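Long-range contact in peptide synthetase, module 7 (PDB 4TX3), which probably acts as a catalytically inactive condensation-like X-domain of a nonribosomal peptide synthetase, recruiting cytochrome P450 enzymes that crosslink the glycopeptide precursor: residues Gln217-Pro222 against Val360-Leu365. Numbering follows the deposited sequence.
Sequences QETVLP and VYQVGL
Thr219 and Gln362 join the loop between helix 200-211 and strand 235-242 to the lead-in of strand 363-369, which is backbone-bonded to Gly285 and to Leu399 in this condensation-domain fold. The Thr219 hydroxyl donates to Gln362 OE1 (OG1 to OE1 2.9 Å), approaching a little off the carbonyl plane at a C=O...O angle of 157°. Threonine suits this place because OG1, turned back beside its own backbone N (chi1 -54°), lets hydroxyl and amide N-H address the same oxygen; the bond from Thr219 N to OE1 is weak, its N-H...O angle just 117°. Beside this polar grip, Leu221 CD2 rests on Val363 CG2 at 4.0 Å, an apolar contact of branched side chains beside the start of the strand, with Leu273 of helix 261-278 and Leu399 also touching the leucine. A bend at chi2 carries the Gln362 amide to the loop, and its NE2 donates to His358 O, which should fix the orientation of the amide. With an alanine here, the Thr219 hydroxyl would probably lose its acceptor and the His358 carbonyl its amide donor. Farther out, Glu218 places OE2 in salt bridges with both Arg227 and Arg357. Two waters complete the seam: one bridges Gln217 O and Val360 N, while the other donates to Thr219 OG1 and accepts from Gln362 N at 2.8 Å from that nitrogen.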
# COMPACT_ATOMS: atom_id res chain seq x y z
N GLN B 217 14.11 -21.59 30.82
CA GLN B 217 13.27 -22.24 29.82
C GLN B 217 11.95 -21.48 29.72
O GLN B 217 11.25 -21.53 28.70
CB GLN B 217 13.00 -23.71 30.15
CG GLN B 217 12.10 -23.93 31.37
CD GLN B 217 11.79 -25.41 31.65
OE1 GLN B 217 12.49 -26.32 31.18
NE2 GLN B 217 10.72 -25.65 32.41
N GLU B 218 11.62 -20.76 30.80
CA GLU B 218 10.34 -20.11 30.96
C GLU B 218 10.50 -18.72 31.54
O GLU B 218 11.50 -18.44 32.19
CB GLU B 218 9.44 -20.92 31.89
CG GLU B 218 8.28 -21.59 31.23
CD GLU B 218 7.29 -22.16 32.23
OE1 GLU B 218 7.12 -21.57 33.33
OE2 GLU B 218 6.66 -23.20 31.93
N THR B 219 9.50 -17.87 31.34
CA THR B 219 9.41 -16.59 32.02
C THR B 219 8.50 -16.78 33.23
O THR B 219 7.48 -17.45 33.11
CB THR B 219 8.84 -15.48 31.08
OG1 THR B 219 9.62 -15.43 29.88
CG2 THR B 219 8.86 -14.11 31.76
N VAL B 220 8.87 -16.24 34.39
CA VAL B 220 7.99 -16.31 35.56
C VAL B 220 6.83 -15.35 35.42
O VAL B 220 7.03 -14.14 35.31
CB VAL B 220 8.74 -15.98 36.88
CG1 VAL B 220 7.74 -15.85 38.03
CG2 VAL B 220 9.75 -17.03 37.19
N LEU B 221 5.60 -15.86 35.44
CA LEU B 221 4.43 -15.01 35.22
C LEU B 221 3.33 -15.34 36.23
O LEU B 221 3.38 -16.38 36.87
CB LEU B 221 3.93 -15.18 33.78
CG LEU B 221 4.92 -14.86 32.65
CD1 LEU B 221 4.52 -15.57 31.36
CD2 LEU B 221 5.04 -13.36 32.39
N PRO B 222 2.34 -14.46 36.40
CA PRO B 222 1.37 -14.77 37.46
C PRO B 222 0.31 -15.80 37.04
O PRO B 222 -0.87 -15.44 36.82
CB PRO B 222 0.73 -13.41 37.76
CG PRO B 222 0.78 -12.71 36.44
CD PRO B 222 2.10 -13.12 35.81
N VAL B 360 12.27 -20.17 23.84
CA VAL B 360 12.97 -18.88 23.91
C VAL B 360 12.16 -17.76 24.56
O VAL B 360 12.64 -17.12 25.49
CB VAL B 360 13.41 -18.38 22.51
CG1 VAL B 360 14.29 -17.13 22.65
CG2 VAL B 360 14.13 -19.46 21.75
N TYR B 361 10.94 -17.48 24.08
CA TYR B 361 10.11 -16.49 24.75
C TYR B 361 8.65 -16.88 24.83
O TYR B 361 8.13 -17.61 23.99
CB TYR B 361 10.23 -15.11 24.08
CG TYR B 361 9.68 -15.00 22.68
CD1 TYR B 361 10.46 -15.34 21.57
CD2 TYR B 361 8.38 -14.53 22.46
CE1 TYR B 361 9.95 -15.24 20.29
CE2 TYR B 361 7.86 -14.42 21.18
CZ TYR B 361 8.65 -14.77 20.10
OH TYR B 361 8.14 -14.66 18.82
N GLN B 362 7.99 -16.38 25.87
CA GLN B 362 6.60 -16.72 26.16
C GLN B 362 5.74 -15.44 26.21
O GLN B 362 4.51 -15.50 26.31
CB GLN B 362 6.52 -17.50 27.48
CG GLN B 362 7.26 -18.83 27.48
CD GLN B 362 8.76 -18.68 27.63
OE1 GLN B 362 9.24 -17.91 28.46
NE2 GLN B 362 9.52 -19.40 26.80
N VAL B 363 6.41 -14.29 26.15
CA VAL B 363 5.74 -12.99 26.10
C VAL B 363 6.06 -12.28 24.79
O VAL B 363 7.23 -12.10 24.45
CB VAL B 363 6.17 -12.09 27.27
CG1 VAL B 363 5.36 -10.77 27.25
CG2 VAL B 363 5.98 -12.83 28.59
N GLY B 364 5.02 -11.88 24.06
CA GLY B 364 5.20 -11.21 22.79
C GLY B 364 4.69 -9.78 22.79
O GLY B 364 3.73 -9.46 23.51
N LEU B 365 5.32 -8.93 21.99
CA LEU B 365 4.87 -7.55 21.86
C LEU B 365 4.82 -7.07 20.41
O LEU B 365 5.78 -7.20 19.66
CB LEU B 365 5.77 -6.62 22.67
CG LEU B 365 5.51 -5.11 22.52
CD1 LEU B 365 4.09 -4.77 22.91
CD2 LEU B 365 6.47 -4.34 23.38
O HOH W 1 12.47 -22.11 26.40
O HOH W 2 9.03 -14.27 27.33